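Local coordinates for YARHG domain-containing protein (Legionella pneumophila subsp. pneumophila, PDB 4G2A), which is of unknown function but, with its YARHG domain and DUF4424 region, has been put forward as a putative nutrient-binding protein, at residues S25-I30 against H174-V179; Y46-T51 against V157-K162; P200-M205 against Y216-R221. One frame throughout, in Å; residues are numbered along the deposited sequence.

Contact 1: S25-I30 against H174-V179; sequences SELIRI and HTRLEV. With SO4 (sulfate ion), chain E; SO4 (sulfate ion), chain D.
Arg-176 curls toward strand 25-30 and turns the edge of its guanidinium to Glu-26 O, which its backbone also grips. The strands 25-30 and 174-179 run parallel, with axes 4.7 Å apart, and pair Ser-25 with His-174 through Ile-30 with Val-179. Arg-176 N meets Glu-26 O at 3.0 Å. The side chain folds at CG and CD, so Arg-176 NH2 comes to Glu-26 O at 2.9 Å from the opposite face of the carbonyl plane, and NE adds a weak third bond. Leu-27 CB lies over one face of this guanidinium.

On the other side of the sheet, Glu-26 bends at chi2 (74°), and this brings OE1 to Thr-175 OG1 at 2.8 Å. Ile-28 CD1 and Leu-177 CD2 lie side by side, 3.8 Å apart. Tyr-159 of strand 155-160 packs on Ile-28.

Arg-29 and Glu-178 run alongside each other, their flat ends turned 81° apart. Their salt bridge is long, with Arg-29 NE 3.9 Å from Glu-178 OE1. Arg-29 NE donates almost straight (172°) to O3 of the chain E sulfate, while NH1 and NH2 hold O3 and O2 of the chain D sulfate. Both ions are probably from the crystallisation liquor. This face is the more exposed one. On the opposite, otherwise apolar face, the buried Glu-26 carboxylate accepts from the Thr-175 hydroxyl.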
loop_
_atom_site.group_PDB
_atom_site.type_symbol
_atom_site.label_atom_id
_atom_site.label_comp_id
_atom_site.label_asym_id
_atom_site.label_seq_id
_atom_site.Cartn_x
_atom_site.Cartn_y
_atom_site.Cartn_z
ATOM N N SER A 25 15.503 4.552 -16.270
ATOM C CA SER A 25 15.591 4.367 -14.822
ATOM C C SER A 25 14.400 4.989 -14.113
ATOM O O SER A 25 13.777 5.912 -14.628
ATOM C CB SER A 25 16.889 4.950 -14.261
ATOM O OG SER A 25 16.789 6.347 -14.034
ATOM N N GLU A 26 14.075 4.448 -12.936
ATOM C CA GLU A 26 13.007 4.921 -12.047
ATOM C C GLU A 26 13.483 4.823 -10.608
ATOM O O GLU A 26 14.301 3.965 -10.278
ATOM C CB GLU A 26 11.685 4.131 -12.212
ATOM C CG GLU A 26 11.189 3.876 -13.636
ATOM C CD GLU A 26 11.977 2.808 -14.376
ATOM O OE1 GLU A 26 12.243 1.740 -13.781
ATOM O OE2 GLU A 26 12.404 3.074 -15.522
ATOM N N LEU A 27 12.991 5.716 -9.763
ATOM C CA LEU A 27 13.288 5.772 -8.339
ATOM C C LEU A 27 11.951 6.041 -7.689
ATOM O O LEU A 27 11.466 7.166 -7.743
ATOM C CB LEU A 27 14.348 6.855 -8.073
ATOM C CG LEU A 27 14.833 7.054 -6.638
ATOM C CD1 LEU A 27 15.617 5.831 -6.136
ATOM C CD2 LEU A 27 15.722 8.288 -6.547
ATOM N N ILE A 28 11.288 4.982 -7.194
ATOM C CA ILE A 28 9.931 5.079 -6.677
ATOM C C ILE A 28 9.910 4.812 -5.160
ATOM O O ILE A 28 10.181 3.706 -4.686
ATOM C CB ILE A 28 9.014 4.123 -7.498
ATOM C CG1 ILE A 28 9.012 4.551 -9.002
ATOM C CG2 ILE A 28 7.581 4.084 -6.930
ATOM C CD1 ILE A 28 8.728 3.462 -10.016
ATOM N N ARG A 29 9.571 5.851 -4.413
ATOM C CA ARG A 29 9.525 5.823 -2.957
ATOM C C ARG A 29 8.087 5.968 -2.529
ATOM O O ARG A 29 7.446 6.929 -2.915
ATOM C CB ARG A 29 10.412 6.944 -2.381
ATOM C CG ARG A 29 10.823 6.701 -0.952
ATOM C CD ARG A 29 11.662 7.846 -0.457
ATOM N NE ARG A 29 11.978 7.738 0.966
ATOM C CZ ARG A 29 11.228 8.263 1.922
ATOM N NH1 ARG A 29 10.122 8.930 1.618
ATOM N NH2 ARG A 29 11.563 8.111 3.190
ATOM N N ILE A 30 7.557 4.976 -1.804
ATOM C CA ILE A 30 6.158 4.933 -1.351
ATOM C C ILE A 30 6.216 4.893 0.170
ATOM O O ILE A 30 6.740 3.933 0.759
ATOM C CB ILE A 30 5.380 3.739 -1.988
ATOM C CG1 ILE A 30 5.549 3.699 -3.534
ATOM C CG2 ILE A 30 3.910 3.780 -1.587
ATOM C CD1 ILE A 30 4.851 2.520 -4.284
ATOM N N HIS A 174 16.892 0.541 -15.083
ATOM C CA HIS A 174 17.197 0.439 -13.661
ATOM C C HIS A 174 16.010 0.876 -12.810
ATOM O O HIS A 174 15.790 2.063 -12.618
ATOM C CB HIS A 174 18.449 1.257 -13.296
ATOM C CG HIS A 174 19.080 0.836 -12.001
ATOM N ND1 HIS A 174 20.210 1.458 -11.521
ATOM C CD2 HIS A 174 18.727 -0.150 -11.137
ATOM C CE1 HIS A 174 20.504 0.841 -10.387
ATOM N NE2 HIS A 174 19.634 -0.129 -10.115
ATOM N N THR A 175 15.269 -0.099 -12.274
ATOM C CA THR A 175 14.065 0.096 -11.481
ATOM C C THR A 175 14.363 -0.004 -9.993
ATOM O O THR A 175 14.722 -1.073 -9.489
ATOM C CB THR A 175 12.998 -0.935 -11.936
ATOM O OG1 THR A 175 12.948 -0.915 -13.370
ATOM C CG2 THR A 175 11.615 -0.655 -11.364
ATOM N N ARG A 176 14.206 1.110 -9.289
ATOM C CA ARG A 176 14.382 1.116 -7.842
ATOM C C ARG A 176 13.047 1.429 -7.179
ATOM O O ARG A 176 12.450 2.472 -7.452
ATOM C CB ARG A 176 15.484 2.082 -7.401
ATOM C CG ARG A 176 16.854 1.443 -7.503
ATOM C CD ARG A 176 17.852 2.271 -8.274
ATOM N NE ARG A 176 17.203 3.099 -9.285
ATOM C CZ ARG A 176 17.704 4.239 -9.739
ATOM N NH1 ARG A 176 18.884 4.674 -9.308
ATOM N NH2 ARG A 176 17.035 4.952 -10.631
ATOM N N LEU A 177 12.549 0.482 -6.356
ATOM C CA LEU A 177 11.269 0.599 -5.662
ATOM C C LEU A 177 11.446 0.450 -4.163
ATOM O O LEU A 177 12.104 -0.485 -3.697
ATOM C CB LEU A 177 10.244 -0.435 -6.176
ATOM C CG LEU A 177 10.032 -0.498 -7.695
ATOM C CD1 LEU A 177 10.081 -1.937 -8.182
ATOM C CD2 LEU A 177 8.720 0.167 -8.080
ATOM N N GLU A 178 10.830 1.352 -3.403
ATOM C CA GLU A 178 10.948 1.287 -1.954
ATOM C C GLU A 178 9.599 1.569 -1.288
ATOM O O GLU A 178 9.013 2.632 -1.512
ATOM C CB GLU A 178 12.032 2.273 -1.478
ATOM C CG GLU A 178 12.508 2.081 -0.048
ATOM C CD GLU A 178 13.554 3.085 0.412
ATOM O OE1 GLU A 178 13.439 4.279 0.052
ATOM O OE2 GLU A 178 14.481 2.680 1.151
ATOM N N VAL A 179 9.109 0.598 -0.470
ATOM C CA VAL A 179 7.880 0.744 0.324
ATOM C C VAL A 179 8.286 0.871 1.805
ATOM O O VAL A 179 9.042 0.040 2.315
ATOM C CB VAL A 179 6.859 -0.374 0.076
ATOM C CG1 VAL A 179 5.670 -0.240 1.039
ATOM C CG2 VAL A 179 6.388 -0.352 -1.379
HETATM S S SO4 E . 15.309 6.014 3.247
HETATM O O1 SO4 E . 14.634 6.788 4.294
HETATM O O2 SO4 E . 15.104 4.580 3.480
HETATM O O3 SO4 E . 14.767 6.396 1.932
HETATM O O4 SO4 E . 16.747 6.292 3.273
HETATM S S SO4 D . 9.327 9.751 5.214
HETATM O O1 SO4 D . 8.135 9.893 6.056
HETATM O O2 SO4 D . 9.831 8.370 5.269
HETATM O O3 SO4 D . 9.002 10.097 3.835
HETATM O O4 SO4 D . 10.347 10.679 5.705
#

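Contact 2: Y46-T51 against V157-K162; sequences YNCNFT and VRYVLK
Tyr-46 and Tyr-159 meet in a buried, mainly aromatic contact, where strands 43-54 and 155-160 pack face to face. Both strands pair antiparallel with the long strand 136-150, which links them. The axes of strands 46-51 and 157-160 are 11.4 Å apart and cross at -26°, so the backbones do not pair, and side chains with one water fill the gap. Tyr-143 of strand 136-150 stacks on the Tyr-46 ring.

Tyr-159 is the central side chain. Its CG stands anti to the backbone N (chi1 -161°), which sends the ring across toward Tyr-46, Cys-48 and Phe-50. The two tyrosines slide past each other in opposite directions. They meet edge against edge, with Tyr-46 CD2 4.0 Å from Tyr-159 CD2. Cys-48 adds a sulfur-aromatic contact: SG lies obliquely to the Tyr-159 ring, 5.0 Å from its centroid. Cys-48 SG is 3.8 Å from Tyr-159 CE2. Leu-12 of strand 10-15 touches both Phe-50 and Tyr-159.

The polar part of the contact lies at the hydroxyl end of the Tyr-46 ring. A water accepts from Arg-158 N at 2.9 Å and also bonds Tyr-46 OH, so it bridges the two strands. At the other end of the contact, the Tyr-159 hydroxyl oxygen sits in the plane of the Phe-50 ring, at its edge, with Tyr-159 OH 3.3 Å from Phe-50 CZ.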
loop_
_atom_site.group_PDB
_atom_site.type_symbol
_atom_site.label_atom_id
_atom_site.label_comp_id
_atom_site.label_asym_id
_atom_site.label_seq_id
_atom_site.Cartn_x
_atom_site.Cartn_y
_atom_site.Cartn_z
ATOM N N TYR A 46 3.860 9.102 -2.552
ATOM C CA TYR A 46 4.695 8.647 -3.656
ATOM C C TYR A 46 5.604 9.743 -4.162
ATOM O O TYR A 46 5.115 10.807 -4.554
ATOM C CB TYR A 46 3.817 8.160 -4.830
ATOM C CG TYR A 46 2.861 7.031 -4.512
ATOM C CD1 TYR A 46 1.715 7.255 -3.748
ATOM C CD2 TYR A 46 3.014 5.781 -5.098
ATOM C CE1 TYR A 46 0.805 6.228 -3.490
ATOM C CE2 TYR A 46 2.108 4.753 -4.858
ATOM C CZ TYR A 46 1.007 4.978 -4.048
ATOM O OH TYR A 46 0.128 3.948 -3.811
ATOM N N ASN A 47 6.929 9.496 -4.144
ATOM C CA ASN A 47 7.912 10.392 -4.751
ATOM C C ASN A 47 8.573 9.557 -5.839
ATOM O O ASN A 47 9.261 8.578 -5.537
ATOM C CB ASN A 47 8.895 10.956 -3.750
ATOM C CG ASN A 47 8.290 11.900 -2.758
ATOM O OD1 ASN A 47 7.919 11.510 -1.651
ATOM N ND2 ASN A 47 8.304 13.183 -3.076
ATOM N N CYS A 48 8.255 9.851 -7.099
ATOM C CA CYS A 48 8.733 9.040 -8.211
ATOM C C CYS A 48 9.573 9.842 -9.164
ATOM O O CYS A 48 9.135 10.869 -9.646
ATOM C CB CYS A 48 7.569 8.388 -8.950
ATOM S SG CYS A 48 6.311 7.648 -7.880
ATOM N N ASN A 49 10.742 9.319 -9.505
ATOM C CA ASN A 49 11.602 9.923 -10.486
ATOM C C ASN A 49 11.727 8.961 -11.638
ATOM O O ASN A 49 11.681 7.753 -11.426
ATOM C CB ASN A 49 12.975 10.335 -9.911
ATOM C CG ASN A 49 13.582 11.431 -10.756
ATOM O OD1 ASN A 49 13.260 12.609 -10.595
ATOM N ND2 ASN A 49 14.401 11.066 -11.739
ATOM N N PHE A 50 11.820 9.498 -12.863
ATOM C CA PHE A 50 11.907 8.728 -14.098
ATOM C C PHE A 50 12.882 9.390 -15.029
ATOM O O PHE A 50 12.906 10.621 -15.140
ATOM C CB PHE A 50 10.537 8.608 -14.806
ATOM C CG PHE A 50 9.356 8.322 -13.919
ATOM C CD1 PHE A 50 9.018 7.013 -13.583
ATOM C CD2 PHE A 50 8.592 9.357 -13.394
ATOM C CE1 PHE A 50 7.948 6.747 -12.708
ATOM C CE2 PHE A 50 7.527 9.092 -12.529
ATOM C CZ PHE A 50 7.206 7.784 -12.202
ATOM N N THR A 51 13.668 8.578 -15.720
ATOM C CA THR A 51 14.645 9.067 -16.683
ATOM C C THR A 51 14.233 8.485 -18.018
ATOM O O THR A 51 14.058 7.274 -18.131
ATOM C CB THR A 51 16.079 8.686 -16.239
ATOM O OG1 THR A 51 16.286 9.058 -14.878
ATOM C CG2 THR A 51 17.136 9.313 -17.078
ATOM N N VAL A 157 -0.542 -2.050 -0.998
ATOM C CA VAL A 157 0.240 -0.954 -1.569
ATOM C C VAL A 157 0.552 -1.445 -2.974
ATOM O O VAL A 157 0.960 -2.592 -3.151
ATOM C CB VAL A 157 1.458 -0.471 -0.717
ATOM C CG1 VAL A 157 2.165 -1.626 -0.028
ATOM C CG2 VAL A 157 2.438 0.368 -1.527
ATOM N N ARG A 158 0.159 -0.653 -3.973
ATOM C CA ARG A 158 0.290 -1.061 -5.364
ATOM C C ARG A 158 0.898 0.033 -6.206
ATOM O O ARG A 158 0.829 1.211 -5.865
ATOM C CB ARG A 158 -1.079 -1.468 -5.962
ATOM C CG ARG A 158 -2.059 -2.165 -5.029
ATOM C CD ARG A 158 -3.354 -2.373 -5.758
ATOM N NE ARG A 158 -4.518 -2.578 -4.889
ATOM C CZ ARG A 158 -4.942 -3.765 -4.462
ATOM N NH1 ARG A 158 -4.269 -4.872 -4.772
ATOM N NH2 ARG A 158 -6.044 -3.859 -3.731
ATOM N N TYR A 159 1.477 -0.376 -7.332
ATOM C CA TYR A 159 2.093 0.485 -8.338
ATOM C C TYR A 159 2.079 -0.245 -9.679
ATOM O O TYR A 159 2.626 -1.342 -9.759
ATOM C CB TYR A 159 3.514 0.878 -7.929
ATOM C CG TYR A 159 4.041 2.090 -8.662
ATOM C CD1 TYR A 159 4.632 1.967 -9.917
ATOM C CD2 TYR A 159 3.912 3.368 -8.121
ATOM C CE1 TYR A 159 5.098 3.078 -10.606
ATOM C CE2 TYR A 159 4.394 4.488 -8.796
ATOM C CZ TYR A 159 5.002 4.334 -10.032
ATOM O OH TYR A 159 5.489 5.426 -10.710
ATOM N N VAL A 160 1.441 0.356 -10.720
ATOM C CA VAL A 160 1.356 -0.234 -12.060
ATOM C C VAL A 160 2.694 -0.027 -12.809
ATOM O O VAL A 160 3.114 1.104 -13.047
ATOM C CB VAL A 160 0.147 0.274 -12.876
ATOM C CG1 VAL A 160 0.150 -0.310 -14.290
ATOM C CG2 VAL A 160 -1.170 -0.042 -12.157
ATOM N N LEU A 161 3.337 -1.155 -13.173
ATOM C CA LEU A 161 4.628 -1.227 -13.839
ATOM C C LEU A 161 4.546 -1.902 -15.210
ATOM O O LEU A 161 5.427 -1.658 -16.029
ATOM C CB LEU A 161 5.618 -2.004 -12.946
ATOM C CG LEU A 161 6.085 -1.299 -11.646
ATOM C CD1 LEU A 161 6.785 -2.282 -10.699
ATOM C CD2 LEU A 161 6.990 -0.124 -11.939
ATOM N N LYS A 162 3.515 -2.748 -15.460
ATOM C CA LYS A 162 3.346 -3.498 -16.713
ATOM C C LYS A 162 3.210 -2.581 -17.953
ATOM O O LYS A 162 3.527 -2.995 -19.071
ATOM C CB LYS A 162 2.125 -4.435 -16.636
ATOM C CG LYS A 162 2.330 -5.664 -15.752
ATOM C CD LYS A 162 1.246 -6.721 -16.001
ATOM C CE LYS A 162 1.038 -7.655 -14.826
ATOM N NZ LYS A 162 -0.068 -8.642 -15.059
HETATM O O HOH W 1 -1.668 1.431 -3.164
#

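Contact 3: P200-M205 against Y216-R221; sequences PTPSGM and YIWDLR. With SO4 (sulfate ion), chain O.
Met-205, present as selenomethionine, lies across one face of the Trp-218 indole and forms the apolar centre. Its CG makes a CH-pi contact 3.6 Å from the centroid of the six-membered ring, nearly on the normal. Met-205 CB rests over the same face, 3.5 Å from Trp-218 CE2. With CG anti to the backbone N (chi1 -169°), the chain runs out over the indole toward Tyr-216. Met-205 SE makes Met-aromatic contacts with both rings, oblique to each, and lies 3.9 Å from Tyr-216 CD1. Leu-187 packs on both Met-205 and Tyr-216.

Pro-202 follows a cis peptide bond and crosses the indole obliquely near its pyrrole end. Pro-202 CG is 3.8 Å from Trp-218 CD1, and the same CG touches Leu-220 CD1.

The indole nitrogen is satisfied at the polar edge. Trp-218 NE1 donates to Pro-202 O at 2.9 Å. The oxygen lies in the ring plane, but the nitrogen stands 49° out of the carbonyl plane. Farther out, a water donates to Gly-204 O at 2.6 Å and accepts from Asp-219 N. Gly-204 has a positive phi (95°) and, lacking a CB, sits close beside Leu-220. Gly-204 N bonds O1 of a sulfate at 2.9 Å, an ion probably from the crystallisation liquor.

In the fold, the 200-205 loop covers strand 215-220 just before the chain enters strand 206-208. Strand 174-180 pairs antiparallel with strand 215-220, for example Leu-177 with Trp-218, while Leu-229 of strand 229-235 also packs on the indole.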
loop_
_atom_site.group_PDB
_atom_site.type_symbol
_atom_site.label_atom_id
_atom_site.label_comp_id
_atom_site.label_asym_id
_atom_site.label_seq_id
_atom_site.Cartn_x
_atom_site.Cartn_y
_atom_site.Cartn_z
ATOM N N PRO A 200 4.704 -11.112 -2.660
ATOM C CA PRO A 200 5.005 -9.795 -3.250
ATOM C C PRO A 200 5.516 -9.892 -4.677
ATOM O O PRO A 200 6.262 -10.799 -5.018
ATOM C CB PRO A 200 6.071 -9.215 -2.319
ATOM C CG PRO A 200 5.999 -10.064 -1.065
ATOM C CD PRO A 200 5.599 -11.415 -1.524
ATOM N N THR A 201 5.079 -8.974 -5.519
ATOM C CA THR A 201 5.535 -8.894 -6.906
ATOM C C THR A 201 6.082 -7.470 -7.148
ATOM O O THR A 201 5.620 -6.552 -6.485
ATOM C CB THR A 201 4.443 -9.300 -7.928
ATOM O OG1 THR A 201 3.474 -8.274 -8.048
ATOM C CG2 THR A 201 3.804 -10.647 -7.627
ATOM N N PRO A 202 7.065 -7.239 -8.050
ATOM C CA PRO A 202 7.778 -8.209 -8.904
ATOM C C PRO A 202 8.756 -9.051 -8.088
ATOM O O PRO A 202 8.788 -8.919 -6.863
ATOM C CB PRO A 202 8.505 -7.303 -9.902
ATOM C CG PRO A 202 8.721 -6.010 -9.166
ATOM C CD PRO A 202 7.546 -5.856 -8.270
ATOM N N SER A 203 9.542 -9.931 -8.744
ATOM C CA SER A 203 10.567 -10.714 -8.029
ATOM C C SER A 203 11.702 -9.794 -7.543
ATOM O O SER A 203 11.886 -8.701 -8.077
ATOM C CB SER A 203 11.160 -11.800 -8.936
ATOM O OG SER A 203 10.185 -12.633 -9.544
ATOM N N GLY A 204 12.468 -10.261 -6.563
ATOM C CA GLY A 204 13.657 -9.561 -6.079
ATOM C C GLY A 204 13.520 -8.654 -4.882
ATOM O O GLY A 204 14.398 -7.824 -4.655
HETATM N N MSE A 205 12.461 -8.801 -4.101
HETATM C CA MSE A 205 12.291 -7.972 -2.916
HETATM C C MSE A 205 13.193 -8.422 -1.752
HETATM O O MSE A 205 13.361 -9.619 -1.493
HETATM C CB MSE A 205 10.833 -7.973 -2.454
HETATM C CG MSE A 205 10.531 -6.936 -1.392
HETATM SE SE MSE A 205 8.840 -7.302 -0.498
HETATM C CE MSE A 205 9.468 -8.746 0.669
ATOM N N TYR A 216 10.642 -2.407 2.494
ATOM C CA TYR A 216 10.573 -3.414 1.433
ATOM C C TYR A 216 11.190 -2.809 0.188
ATOM O O TYR A 216 10.678 -1.806 -0.327
ATOM C CB TYR A 216 9.118 -3.859 1.217
ATOM C CG TYR A 216 8.477 -4.340 2.505
ATOM C CD1 TYR A 216 8.698 -5.635 2.976
ATOM C CD2 TYR A 216 7.733 -3.473 3.302
ATOM C CE1 TYR A 216 8.165 -6.065 4.194
ATOM C CE2 TYR A 216 7.202 -3.888 4.528
ATOM C CZ TYR A 216 7.407 -5.191 4.960
ATOM O OH TYR A 216 6.847 -5.621 6.129
ATOM N N ILE A 217 12.342 -3.361 -0.240
ATOM C CA ILE A 217 13.137 -2.802 -1.338
ATOM C C ILE A 217 13.331 -3.778 -2.508
ATOM O O ILE A 217 13.609 -4.960 -2.323
ATOM C CB ILE A 217 14.526 -2.324 -0.776
ATOM C CG1 ILE A 217 14.356 -1.204 0.246
ATOM C CG2 ILE A 217 15.497 -1.856 -1.858
ATOM C CD1 ILE A 217 14.791 -1.588 1.579
ATOM N N TRP A 218 13.224 -3.222 -3.713
ATOM C CA TRP A 218 13.519 -3.828 -5.010
ATOM C C TRP A 218 14.577 -2.962 -5.693
ATOM O O TRP A 218 14.505 -1.733 -5.591
ATOM C CB TRP A 218 12.269 -3.904 -5.902
ATOM C CG TRP A 218 11.167 -4.815 -5.461
ATOM C CD1 TRP A 218 10.812 -5.995 -6.041
ATOM C CD2 TRP A 218 10.136 -4.513 -4.501
ATOM N NE1 TRP A 218 9.681 -6.500 -5.434
ATOM C CE2 TRP A 218 9.225 -5.595 -4.510
ATOM C CE3 TRP A 218 9.902 -3.436 -3.622
ATOM C CZ2 TRP A 218 8.086 -5.626 -3.690
ATOM C CZ3 TRP A 218 8.791 -3.478 -2.791
ATOM C CH2 TRP A 218 7.898 -4.566 -2.829
ATOM N N ASP A 219 15.571 -3.588 -6.345
ATOM C CA ASP A 219 16.632 -2.902 -7.094
ATOM C C ASP A 219 16.945 -3.771 -8.309
ATOM O O ASP A 219 17.745 -4.704 -8.234
ATOM C CB ASP A 219 17.856 -2.646 -6.209
ATOM C CG ASP A 219 18.913 -1.740 -6.823
ATOM O OD1 ASP A 219 18.839 -1.473 -8.054
ATOM O OD2 ASP A 219 19.821 -1.303 -6.082
ATOM N N LEU A 220 16.241 -3.494 -9.419
ATOM C CA LEU A 220 16.261 -4.294 -10.649
ATOM C C LEU A 220 16.881 -3.540 -11.831
ATOM O O LEU A 220 16.567 -2.378 -12.064
ATOM C CB LEU A 220 14.806 -4.732 -10.968
ATOM C CG LEU A 220 13.922 -5.064 -9.723
ATOM C CD1 LEU A 220 12.456 -4.743 -9.964
ATOM C CD2 LEU A 220 14.142 -6.483 -9.228
ATOM N N ARG A 221 17.766 -4.218 -12.564
ATOM C CA ARG A 221 18.490 -3.688 -13.718
ATOM C C ARG A 221 17.993 -4.424 -14.935
ATOM O O ARG A 221 17.646 -5.593 -14.807
ATOM C CB ARG A 221 20.019 -3.822 -13.537
ATOM C CG ARG A 221 20.546 -3.249 -12.204
ATOM C CD ARG A 221 22.046 -3.025 -12.213
ATOM N NE ARG A 221 22.417 -1.789 -12.904
ATOM C CZ ARG A 221 23.073 -0.776 -12.341
ATOM N NH1 ARG A 221 23.447 -0.841 -11.068
ATOM N NH2 ARG A 221 23.370 0.307 -13.054
HETATM S S SO4 O . 10.992 -13.643 -5.475
HETATM O O1 SO4 O . 12.056 -12.706 -5.117
HETATM O O2 SO4 O . 10.808 -14.605 -4.398
HETATM O O3 SO4 O . 9.738 -12.931 -5.680
HETATM O O4 SO4 O . 11.359 -14.357 -6.702
HETATM O O HOH W 2 16.211 -6.174 -5.433
#

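From the N terminus, strand 21-33 opens the loop that contact 1 closes when the chain returns at 174-179. Contact 2 nests inside it: 46-51 follows 25-30 as the next strand, and 157-162 precedes 174-179. Contact 3 comes later, in series, and closes a short loop of its own. Contacts 1 and 2 share a hydrogen-bonded strand edge, with Leu-27 O bonded to Asn-49 N, and Ile-30 CD1 packs on Tyr-46 CE2. On the other edge, strand 174-180 joins contact 1 to strand 215-220 of contact 3, where His-174 NE2 bonds Asp-219 OD1. Strands 43-54, 21-33, 174-180 and 215-220 therefore lie in succession, with strand 155-160 packed over strands 43-54 and 21-33.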